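Pre-mRNA splicing helicase-like protein (Chaetomium thermophilum, PDB 4RVQ) probably works in pre-mRNA splicing as the spliceosomal helicase Brr2, whose noncanonical PWI domain, the fragment described here, may mediate protein or RNA interactions. Local coordinates at residues 68-71 with 72-75; 80-83 with 84-88; 113-117 with 118-122. One frame throughout, in Å; residues are numbered along the deposited sequence.

All three contacts are local pieces of one all-helical PWI-like domain, and they follow one another along the chain. Contact 1 is the C-terminal end of helix 63-73 and the turn after it, and contact 2 covers most of helix 79-87, the next helix. Their centres lie about 11 Å apart and they touch directly, with Leu70 and Phe74 of contact 1 packing on Val82, Ile86 and Leu81 of contact 2. Contact 3 joins helix 104-116 to helix 120-127. Its centre is about 27 Å from that of contact 1, across the chain's centre, and about 20 Å from that of contact 2, without touching either. The first two thus belong to one packed helix pair, the third to a separate helix junction.

Contact 1 of 3, residues 68-71 with 72-75; sequences NDLM and ELFD
A Schellman motif ends helix 63-73 here, with Leu70 and Phe74 packed side by side along its last turn and Asp75, at positive phi, as the C-prime residue. The last regular rungs are Glu72 N to Asn68 O (3.2 Å) and Leu73 N to Asp69 O (3.0 Å). Phe74 N then bonds to Leu70 O at 3.1 Å, with a bent N-H...O angle of 142°, and makes a weak second bond to Met71 O. Phe74 is the first residue to leave helical backbone angles. Beyond it Asp75 N turns back to Glu72 O at 2.9 Å, while Met71 O takes the amide of the residue after Asp75, completing the motif.

The inward side of this turn is apolar. In the conformers described (Leu70 and Phe74 each have a second one), the two side chains run alongside each other in the same direction, Leu70 CG lying 4.0 Å from Phe74 CE1. Leu70 CD1 also meets Leu73 CD2 at 4.0 Å, the two leucines slanting across one another. This face packs against two helices: Leu70 reaches Val82 and Ile86 of helix 79-87, Phe74 touches Leu81 there, and Leu73 rests on Ser44 and Ala45 of helix 35-50. Two polar links add to the packing, Lys41 NZ bonding to Leu73 O and Tyr32 OH to Asp75 OD2.

With CG beside the backbone N (chi1 -76°), the Phe74 ring swings back over the turn towards the carbonyl of Leu70. That oxygen sits at the ring's edge and in its plane, 3.2 Å from Phe74 CD1, while also receiving the amide of Phe74.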
ATOM      1  N   ASN A  68      -0.947  -9.274 -12.034  0.99 11.98           N
ATOM      2  CA  ASN A  68      -1.764  -9.157 -13.233  1.00 13.91           C
ATOM      3  C   ASN A  68      -2.918  -8.176 -13.037  1.00 12.06           C
ATOM      4  O   ASN A  68      -3.151  -7.307 -13.885  1.00 12.85           O
ATOM      5  CB  ASN A  68      -2.284 -10.517 -13.655  1.00 17.74           C
ATOM      6  CG  ASN A  68      -1.251 -11.321 -14.445  1.00 25.99           C
ATOM      7  OD1 ASN A  68      -0.214 -10.801 -14.902  1.00 29.23           O
ATOM      8  ND2 ASN A  68      -1.533 -12.597 -14.603  1.00 26.62           N
ATOM      9  N   ASP A  69      -3.620  -8.299 -11.927  1.00 11.83           N
ATOM     10  CA  ASP A  69      -4.766  -7.463 -11.693  1.00 11.89           C
ATOM     11  C   ASP A  69      -4.356  -6.011 -11.493  1.00 11.38           C
ATOM     12  O   ASP A  69      -5.011  -5.096 -11.981  1.00 10.86           O
ATOM     13  CB  ASP A  69      -5.570  -7.970 -10.500  1.00 13.06           C
ATOM     14  CG  ASP A  69      -6.292  -9.285 -10.791  1.00 16.71           C
ATOM     15  OD1 ASP A  69      -6.305  -9.729 -11.950  1.00 19.03           O
ATOM     16  OD2 ASP A  69      -6.816  -9.877  -9.825  1.00 20.61           O
ATOM     17  N   LEU A  70      -3.264  -5.769 -10.778  1.00  9.98           N
ATOM     18  CA  LEU A  70      -2.809  -4.403 -10.561  0.70 10.12           C
ATOM     19  C   LEU A  70      -2.324  -3.761 -11.880  1.00 10.60           C
ATOM     20  O   LEU A  70      -2.532  -2.564 -12.124  1.00 10.58           O
ATOM     21  CB  LEU A  70      -1.774  -4.314  -9.405  0.70 10.35           C
ATOM     22  CG  LEU A  70      -1.711  -3.047  -8.563  0.70 10.28           C
ATOM     23  CD1 LEU A  70      -3.002  -2.839  -7.809  0.70 11.08           C
ATOM     24  CD2 LEU A  70      -0.531  -3.110  -7.610  0.70 11.25           C
ATOM     25  N   MET A  71      -1.642  -4.556 -12.717  1.00 10.39           N
ATOM     26  CA  MET A  71      -1.158  -3.978 -13.959  1.00 10.42           C
ATOM     27  C   MET A  71      -2.347  -3.522 -14.820  1.00 10.29           C
ATOM     28  O   MET A  71      -2.282  -2.476 -15.460  1.00 10.92           O
ATOM     29  CB  MET A  71      -0.289  -4.969 -14.733  1.00 11.37           C
ATOM     30  CG  MET A  71       1.073  -5.184 -14.055  1.00 11.22           C
ATOM     31  SD  MET A  71       2.224  -6.242 -14.948  1.00 13.04           S
ATOM     32  CE  MET A  71       1.294  -7.806 -14.982  1.00 15.07           C
ATOM     33  N   GLU A  72      -3.408  -4.329 -14.888  1.00 11.18           N
ATOM     34  CA  GLU A  72      -4.594  -3.943 -15.621  1.00 11.65           C
ATOM     35  C   GLU A  72      -5.266  -2.702 -15.001  1.00 11.28           C
ATOM     36  O   GLU A  72      -5.722  -1.828 -15.728  1.00 12.04           O
ATOM     37  CB  GLU A  72      -5.583  -5.091 -15.649  1.00 14.38           C
ATOM     38  CG  GLU A  72      -6.851  -4.746 -16.440  1.00 18.56           C
ATOM     39  CD  GLU A  72      -7.824  -5.896 -16.586  1.00 24.25           C
ATOM     40  OE1 GLU A  72      -9.058  -5.650 -16.688  0.63 25.49           O
ATOM     41  OE2 GLU A  72      -7.382  -7.061 -16.607  1.00 26.04           O
ATOM     42  N   LEU A  73      -5.277  -2.620 -13.672  1.00 11.62           N
ATOM     43  CA  LEU A  73      -5.893  -1.493 -12.998  1.00  9.95           C
ATOM     44  C   LEU A  73      -5.219  -0.191 -13.405  1.00 10.17           C
ATOM     45  O   LEU A  73      -5.865   0.867 -13.487  1.00 10.92           O
ATOM     46  CB  LEU A  73      -5.805  -1.692 -11.487  1.00 10.20           C
ATOM     47  CG  LEU A  73      -6.514  -0.645 -10.632  1.00  9.32           C
ATOM     48  CD1 LEU A  73      -8.065  -0.750 -10.838  1.00 10.80           C
ATOM     49  CD2 LEU A  73      -6.175  -0.835  -9.153  1.00  9.81           C
ATOM     50  N   PHE A  74      -3.917  -0.260 -13.658  1.00  9.82           N
ATOM     51  CA  PHE A  74      -3.099   0.884 -14.031  0.66  9.71           C
ATOM     52  C   PHE A  74      -2.904   0.957 -15.561  1.00  9.47           C
ATOM     53  O   PHE A  74      -1.952   1.586 -16.030  1.00  9.94           O
ATOM     54  CB  PHE A  74      -1.772   0.859 -13.260  0.66  9.67           C
ATOM     55  CG  PHE A  74      -1.919   1.295 -11.814  0.66  9.20           C
ATOM     56  CD1 PHE A  74      -2.233   0.376 -10.810  0.66  9.55           C
ATOM     57  CD2 PHE A  74      -1.765   2.632 -11.460  0.66  9.83           C
ATOM     58  CE1 PHE A  74      -2.396   0.810  -9.497  0.66 11.27           C
ATOM     59  CE2 PHE A  74      -1.911   3.055 -10.154  0.66 10.90           C
ATOM     60  CZ  PHE A  74      -2.225   2.153  -9.181  0.66 13.15           C
ATOM     61  N   ASP A  75      -3.806   0.329 -16.321  1.00  9.63           N
ATOM     62  CA  ASP A  75      -3.817   0.519 -17.780  1.00 10.33           C
ATOM     63  C   ASP A  75      -2.502   0.123 -18.463  1.00 10.11           C
ATOM     64  O   ASP A  75      -2.140   0.661 -19.530  1.00 11.78           O
ATOM     65  CB  ASP A  75      -4.201   1.956 -18.124  1.00 11.28           C
ATOM     66  CG  ASP A  75      -5.589   2.293 -17.653  1.00 13.15           C
ATOM     67  OD1 ASP A  75      -6.509   1.477 -17.887  1.00 15.20           O
ATOM     68  OD2 ASP A  75      -5.785   3.374 -17.059  1.00 14.60           O
TER

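Contact 2 of 3, residues 80-83 with 84-88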
ATOM      1  N   GLU A  80       6.363   0.954 -12.460  1.00 13.03           N
ATOM      2  CA  GLU A  80       7.126   1.260 -11.247  0.60 11.98           C
ATOM      3  C   GLU A  80       6.194   1.463 -10.043  1.00 10.82           C
ATOM      4  O   GLU A  80       6.488   1.020  -8.927  1.00 10.71           O
ATOM      5  CB  GLU A  80       8.051   2.462 -11.447  0.60 13.33           C
ATOM      6  CG  GLU A  80       9.211   2.182 -12.401  0.60 16.85           C
ATOM      7  CD  GLU A  80      10.288   3.243 -12.349  0.60 21.89           C
ATOM      8  OE1 GLU A  80      10.110   4.269 -11.664  0.60 23.66           O
ATOM      9  OE2 GLU A  80      11.331   3.038 -12.998  0.60 23.96           O
ATOM     10  N   LEU A  81       5.058   2.125 -10.254  1.00 11.46           N
ATOM     11  CA  LEU A  81       4.094   2.321  -9.171  1.00 11.89           C
ATOM     12  C   LEU A  81       3.504   0.973  -8.797  1.00 10.49           C
ATOM     13  O   LEU A  81       3.379   0.636  -7.613  1.00 10.60           O
ATOM     14  CB  LEU A  81       3.039   3.338  -9.586  1.00 12.74           C
ATOM     15  CG  LEU A  81       1.909   3.527  -8.578  1.00 14.97           C
ATOM     16  CD1 LEU A  81       2.443   3.903  -7.198  1.00 15.05           C
ATOM     17  CD2 LEU A  81       0.993   4.632  -9.060  1.00 18.19           C
ATOM     18  N   VAL A  82       3.127   0.183  -9.805  1.00 11.16           N
ATOM     19  CA  VAL A  82       2.611  -1.151  -9.550  1.00 11.57           C
ATOM     20  C   VAL A  82       3.569  -1.954  -8.642  1.00 10.25           C
ATOM     21  O   VAL A  82       3.164  -2.523  -7.623  1.00 10.06           O
ATOM     22  CB  VAL A  82       2.389  -1.906 -10.869  1.00 15.01           C
ATOM     23  CG1 VAL A  82       2.079  -3.354 -10.591  1.00 14.80           C
ATOM     24  CG2 VAL A  82       1.262  -1.269 -11.659  1.00 17.15           C
ATOM     25  N   GLN A  83       4.853  -2.000  -9.003  1.00  9.73           N
ATOM     26  CA  GLN A  83       5.841  -2.796  -8.213  0.54 10.22           C
ATOM     27  C   GLN A  83       6.014  -2.200  -6.840  1.00  8.28           C
ATOM     28  O   GLN A  83       6.153  -2.933  -5.890  1.00  8.02           O
ATOM     29  CB  GLN A  83       7.283  -2.982  -8.812  0.54 12.65           C
ATOM     30  CG  GLN A  83       8.360  -3.827  -7.864  0.54 11.18           C
ATOM     31  CD  GLN A  83       9.758  -4.169  -8.553  0.54 11.15           C
ATOM     32  OE1 GLN A  83       9.957  -3.792  -9.716  0.54 12.27           O
ATOM     33  NE2 GLN A  83      10.762  -4.842  -7.805  0.54  2.79           N
ATOM     34  N   LYS A  84       6.039  -0.874  -6.728  1.00  7.72           N
ATOM     35  CA  LYS A  84       6.163  -0.263  -5.405  1.00  7.28           C
ATOM     36  C   LYS A  84       5.031  -0.717  -4.474  1.00  6.72           C
ATOM     37  O   LYS A  84       5.241  -1.007  -3.296  1.00  7.19           O
ATOM     38  CB  LYS A  84       6.170   1.262  -5.524  1.00  8.29           C
ATOM     39  CG  LYS A  84       6.261   1.994  -4.211  1.00  9.01           C
ATOM     40  CD  LYS A  84       6.522   3.472  -4.389  1.00 10.93           C
ATOM     41  CE  LYS A  84       6.630   4.232  -3.126  1.00 11.82           C
ATOM     42  NZ  LYS A  84       6.624   5.683  -3.457  1.00 15.57           N
ATOM     43  N   LEU A  85       3.813  -0.754  -5.012  1.00  7.29           N
ATOM     44  CA  LEU A  85       2.683  -1.165  -4.204  1.00  8.10           C
ATOM     45  C   LEU A  85       2.783  -2.639  -3.799  1.00  7.59           C
ATOM     46  O   LEU A  85       2.554  -3.026  -2.671  1.00  8.68           O
ATOM     47  CB  LEU A  85       1.367  -0.890  -4.944  1.00  8.43           C
ATOM     48  CG  LEU A  85       1.100   0.604  -5.208  1.00  9.28           C
ATOM     49  CD1 LEU A  85      -0.242   0.739  -5.924  1.00 11.11           C
ATOM     50  CD2 LEU A  85       1.143   1.456  -3.940  1.00  9.22           C
ATOM     51  N   ILE A  86       3.175  -3.481  -4.764  1.00  7.50           N
ATOM     52  CA  ILE A  86       3.310  -4.902  -4.472  1.00  7.84           C
ATOM     53  C   ILE A  86       4.421  -5.178  -3.447  1.00  6.62           C
ATOM     54  O   ILE A  86       4.238  -5.944  -2.505  1.00  7.60           O
ATOM     55  CB  ILE A  86       3.554  -5.704  -5.760  1.00  9.74           C
ATOM     56  CG1 ILE A  86       2.324  -5.596  -6.658  1.00 11.82           C
ATOM     57  CG2 ILE A  86       3.857  -7.145  -5.441  1.00 11.62           C
ATOM     58  CD1 ILE A  86       2.499  -6.270  -8.012  1.00 15.16           C
ATOM     59  N   GLU A  87       5.568  -4.526  -3.594  1.00  6.70           N
ATOM     60  CA  GLU A  87       6.668  -4.692  -2.644  1.00  6.92           C
ATOM     61  C   GLU A  87       6.239  -4.315  -1.227  1.00  6.96           C
ATOM     62  O   GLU A  87       6.750  -4.856  -0.259  1.00  9.79           O
ATOM     63  CB  GLU A  87       7.866  -3.837  -3.049  1.00  7.38           C
ATOM     64  CG  GLU A  87       8.557  -4.253  -4.369  1.00  7.50           C
ATOM     65  CD  GLU A  87       9.360  -5.519  -4.272  1.00  8.34           C
ATOM     66  OE1 GLU A  87       9.391  -6.145  -3.209  1.00 10.57           O
ATOM     67  OE2 GLU A  87       9.968  -5.884  -5.320  1.00  8.88           O
ATOM     68  N   ASN A  88       5.328  -3.353  -1.129  1.00  6.02           N
ATOM     69  CA  ASN A  88       4.807  -2.847   0.138  1.00  6.35           C
ATOM     70  C   ASN A  88       3.394  -3.309   0.429  1.00  6.11           C
ATOM     71  O   ASN A  88       2.693  -2.632   1.182  1.00  7.00           O
ATOM     72  CB  ASN A  88       4.883  -1.318   0.120  1.00  5.86           C
ATOM     73  CG  ASN A  88       6.303  -0.810   0.157  1.00  6.82           C
ATOM     74  OD1 ASN A  88       7.000  -1.008   1.158  1.00  8.21           O
ATOM     75  ND2 ASN A  88       6.736  -0.194  -0.905  1.00  7.09           N
TER
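The backbone of 80-87 is regular alpha helix, tied by four consecutive i to i+4 bonds, from Lys84 N to Glu80 O (2.9 Å) through to Glu87 N to Gln83 O, the straightest at 170°. At its end Asn88 leaves helical angles, and Lys84 O is gripped twice by that one residue. Asn88 N comes to it at 3.2 Å and Asn88 ND2 at 2.9 Å, from opposite faces of the carbonyl plane. The amide thus folds back on the last turn, and its ND2 also bonds to Asn12 O.

Gln83 and Glu87 form the polar pair one turn apart. In the conformer described, one of two, Gln83 runs out fully extended, while Glu87 bends at its second torsion (chi2 -73°) to lie beside it. Gln83 NE2 gives a nearly straight 2.8 Å bond to Glu87 OE2. The oxygen lies almost in the amide plane and uses its anti lone pair, with the amide and carboxylate planes turned 33° apart. The aliphatic parts also touch, Gln83 CG to Glu87 CG at 3.5 Å.

Round the helix, Val82 CG1 lies 3.9 Å from Ile86 CD1, the two side chains pointing the same way, and Leu81 CD1 meets Leu85 CG at 4.1 Å.

These apolar residues, together with Lys84, pack helix 79-87 into the domain. Val82 and Ile86 press on Leu70 of helix 63-73, Ile86 also on Leu63 and Glu67, and Leu81 on Phe74 just beyond it; Lys84 and Leu85 meet Trp23 of helix 23-29, where Leu85 touches Leu24 as well.

Contact 3 of 3, residues 113-117 with 118-122; sequences EMASE and GLRWI
Leu119 N reaches back to Met114 O at 2.9 Å, and Gly118 N to Ala115 O at 3.1 Å, the paired bonds of a Schellman motif that closes helix 104-116, the longer-span one enclosing the shorter. Gly118 holds the C-prime place at positive phi, where a CB would clash with Glu117 O. Its N-H approaches Ala115 O from well above the carbonyl plane, and the same oxygen also accepts from a water, which donates to it at 2.8 Å and accepts from Arg120 N at 3.0 Å. That water bridges the end of one helix to the first turn of the next.

The side chains follow the reversal. Leu119 CB lies 4.1 Å from Met114 CB; its chi1 of -55° sets CG beside the backbone N, 4.0 Å from Glu117 CB in the conformer described. The thioether of Met114 bends at chi3 (72°), so that CE meets Ile122 CG2 at 3.8 Å with the two side chains at about a right angle. On the outer side Arg120, bent twice along its length, brings NH2 obliquely to the methyl of Ala115.

One step outward, Ser116 OG donates to Glu113 O at 2.7 Å, again in one of two conformers, and the Glu113 carboxylate makes a salt bridge from OE1 to Arg97. Trp94 of helix 89-99 is touched by Leu119 too, and cutting Leu119 back to an alanine takes away CG and both methyls, which is likely to leave a gap against Glu117 CB and toward that indole. Helix 89-99 packs against the whole junction: Glu113 and Met114 from helix 104-116 also meet Trp94, and Leu119 reaches Asp90, just before helix 120-127 sets off.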
ATOM      1  N   GLU A 113      -4.574  -8.271  14.732  1.00  7.76           N
ATOM      2  CA  GLU A 113      -4.522  -9.015  13.477  1.00  7.90           C
ATOM      3  C   GLU A 113      -3.176  -8.867  12.793  1.00  6.89           C
ATOM      4  O   GLU A 113      -2.633  -9.861  12.279  1.00  8.11           O
ATOM      5  CB  GLU A 113      -5.656  -8.574  12.534  1.00  9.02           C
ATOM      6  CG  GLU A 113      -7.043  -9.004  13.025  1.00 12.13           C
ATOM      7  CD  GLU A 113      -8.195  -8.554  12.121  1.00 15.00           C
ATOM      8  OE1 GLU A 113      -7.985  -7.804  11.154  1.00 18.60           O
ATOM      9  OE2 GLU A 113      -9.364  -8.959  12.398  0.76 13.39           O
ATOM     10  N   MET A 114      -2.619  -7.673  12.796  1.00  6.76           N
ATOM     11  CA  MET A 114      -1.300  -7.482  12.233  1.00  7.00           C
ATOM     12  C   MET A 114      -0.278  -8.348  12.937  1.00  6.92           C
ATOM     13  O   MET A 114       0.548  -8.983  12.286  1.00  7.39           O
ATOM     14  CB  MET A 114      -0.916  -6.009  12.305  1.00  6.69           C
ATOM     15  CG  MET A 114      -1.659  -5.123  11.304  1.00  7.20           C
ATOM     16  SD  MET A 114      -1.345  -3.370  11.422  1.00  7.68           S
ATOM     17  CE  MET A 114       0.291  -3.333  10.790  1.00  8.49           C
ATOM     18  N   ALA A 115      -0.281  -8.380  14.270  1.00  7.08           N
ATOM     19  CA  ALA A 115       0.666  -9.214  15.010  1.00  7.37           C
ATOM     20  C   ALA A 115       0.467 -10.680  14.590  1.00  7.56           C
ATOM     21  O   ALA A 115       1.444 -11.415  14.424  1.00  8.22           O
ATOM     22  CB  ALA A 115       0.467  -9.059  16.526  1.00  8.36           C
ATOM     23  N   SER A 116      -0.784 -11.123  14.449  1.00  7.20           N
ATOM     24  CA  SER A 116      -1.070 -12.513  14.098  0.70  8.07           C
ATOM     25  C   SER A 116      -0.548 -12.860  12.703  1.00  8.52           C
ATOM     26  O   SER A 116      -0.260 -14.040  12.433  1.00 10.61           O
ATOM     27  CB  SER A 116      -2.572 -12.789  14.143  0.70  9.05           C
ATOM     28  OG  SER A 116      -3.244 -12.375  12.970  0.70  9.42           O
ATOM     29  N   GLU A 117      -0.426 -11.868  11.832  1.00  8.10           N
ATOM     30  CA  GLU A 117       0.070 -12.032  10.478  0.51 10.15           C
ATOM     31  C   GLU A 117       1.591 -11.899  10.372  1.00  8.56           C
ATOM     32  O   GLU A 117       2.110 -11.927   9.276  1.00 11.45           O
ATOM     33  CB  GLU A 117      -0.580 -10.993   9.577  0.51 12.45           C
ATOM     34  CG  GLU A 117      -2.066 -11.166   9.381  0.51 17.55           C
ATOM     35  CD  GLU A 117      -2.422 -12.297   8.451  0.51 20.69           C
ATOM     36  OE1 GLU A 117      -1.566 -13.164   8.172  0.51 20.01           O
ATOM     37  OE2 GLU A 117      -3.580 -12.319   7.996  0.51 23.36           O
ATOM     38  N   GLY A 118       2.286 -11.770  11.501  1.00  8.41           N
ATOM     39  CA  GLY A 118       3.727 -11.638  11.469  1.00  8.90           C
ATOM     40  C   GLY A 118       4.215 -10.220  11.204  1.00  8.23           C
ATOM     41  O   GLY A 118       5.363 -10.025  10.789  1.00  9.77           O
ATOM     42  N   LEU A 119       3.344  -9.218  11.426  1.00  7.72           N
ATOM     43  CA  LEU A 119       3.639  -7.843  11.076  1.00  7.59           C
ATOM     44  C   LEU A 119       3.985  -6.981  12.275  1.00  6.24           C
ATOM     45  O   LEU A 119       3.902  -5.761  12.170  1.00  7.34           O
ATOM     46  CB  LEU A 119       2.460  -7.243  10.262  1.00  7.66           C
ATOM     47  CG  LEU A 119       2.087  -8.047   9.021  1.00  8.09           C
ATOM     48  CD1 LEU A 119       0.890  -7.398   8.342  1.00  9.02           C
ATOM     49  CD2 LEU A 119       3.237  -8.228   8.035  1.00  7.89           C
ATOM     50  N   ARG A 120       4.445  -7.584  13.363  1.00  7.13           N
ATOM     51  CA  ARG A 120       5.041  -6.808  14.444  1.00  7.87           C
ATOM     52  C   ARG A 120       6.046  -5.785  13.916  1.00  7.64           C
ATOM     53  O   ARG A 120       6.123  -4.661  14.408  1.00  8.50           O
ATOM     54  CB  ARG A 120       5.693  -7.718  15.499  1.00  8.06           C
ATOM     55  CG  ARG A 120       6.430  -6.994  16.635  1.00  9.61           C
ATOM     56  CD  ARG A 120       5.556  -6.101  17.467  1.00  9.75           C
ATOM     57  NE  ARG A 120       4.528  -6.882  18.103  1.00  9.27           N
ATOM     58  CZ  ARG A 120       3.380  -6.401  18.489  1.00 11.44           C
ATOM     59  NH1 ARG A 120       3.099  -5.101  18.320  1.00 13.62           N
ATOM     60  NH2 ARG A 120       2.467  -7.213  19.015  1.00 12.29           N
ATOM     61  N   TRP A 121       6.862  -6.159  12.929  1.00  6.86           N
ATOM     62  CA  TRP A 121       7.866  -5.253  12.407  1.00  7.07           C
ATOM     63  C   TRP A 121       7.271  -3.936  11.916  1.00  6.90           C
ATOM     64  O   TRP A 121       7.875  -2.891  12.051  1.00  8.09           O
ATOM     65  CB  TRP A 121       8.691  -5.927  11.302  1.00  8.18           C
ATOM     66  CG  TRP A 121       8.059  -6.119   9.984  1.00  7.26           C
ATOM     67  CD1 TRP A 121       7.315  -7.214   9.542  1.00  8.12           C
ATOM     68  CD2 TRP A 121       8.108  -5.207   8.883  1.00  7.62           C
ATOM     69  NE1 TRP A 121       6.893  -6.996   8.251  1.00  8.87           N
ATOM     70  CE2 TRP A 121       7.380  -5.790   7.809  1.00  8.25           C
ATOM     71  CE3 TRP A 121       8.728  -3.975   8.694  1.00  8.07           C
ATOM     72  CZ2 TRP A 121       7.257  -5.167   6.576  1.00  9.12           C
ATOM     73  CZ3 TRP A 121       8.603  -3.369   7.484  1.00  8.99           C
ATOM     74  CH2 TRP A 121       7.873  -3.972   6.435  1.00  9.38           C
ATOM     75  N   ILE A 122       6.065  -4.001  11.351  1.00  6.36           N
ATOM     76  CA  ILE A 122       5.400  -2.796  10.863  1.00  6.56           C
ATOM     77  C   ILE A 122       4.913  -1.934  12.020  1.00  6.59           C
ATOM     78  O   ILE A 122       5.087  -0.712  12.002  1.00  7.27           O
ATOM     79  CB  ILE A 122       4.249  -3.130   9.903  1.00  6.63           C
ATOM     80  CG1 ILE A 122       4.788  -3.919   8.697  1.00  7.62           C
ATOM     81  CG2 ILE A 122       3.531  -1.858   9.486  1.00  7.21           C
ATOM     82  CD1 ILE A 122       3.698  -4.283   7.688  1.00  8.01           C
TER
HETATM   83  O   HOH W   1       4.012 -10.315  14.413  1.00  9.75           O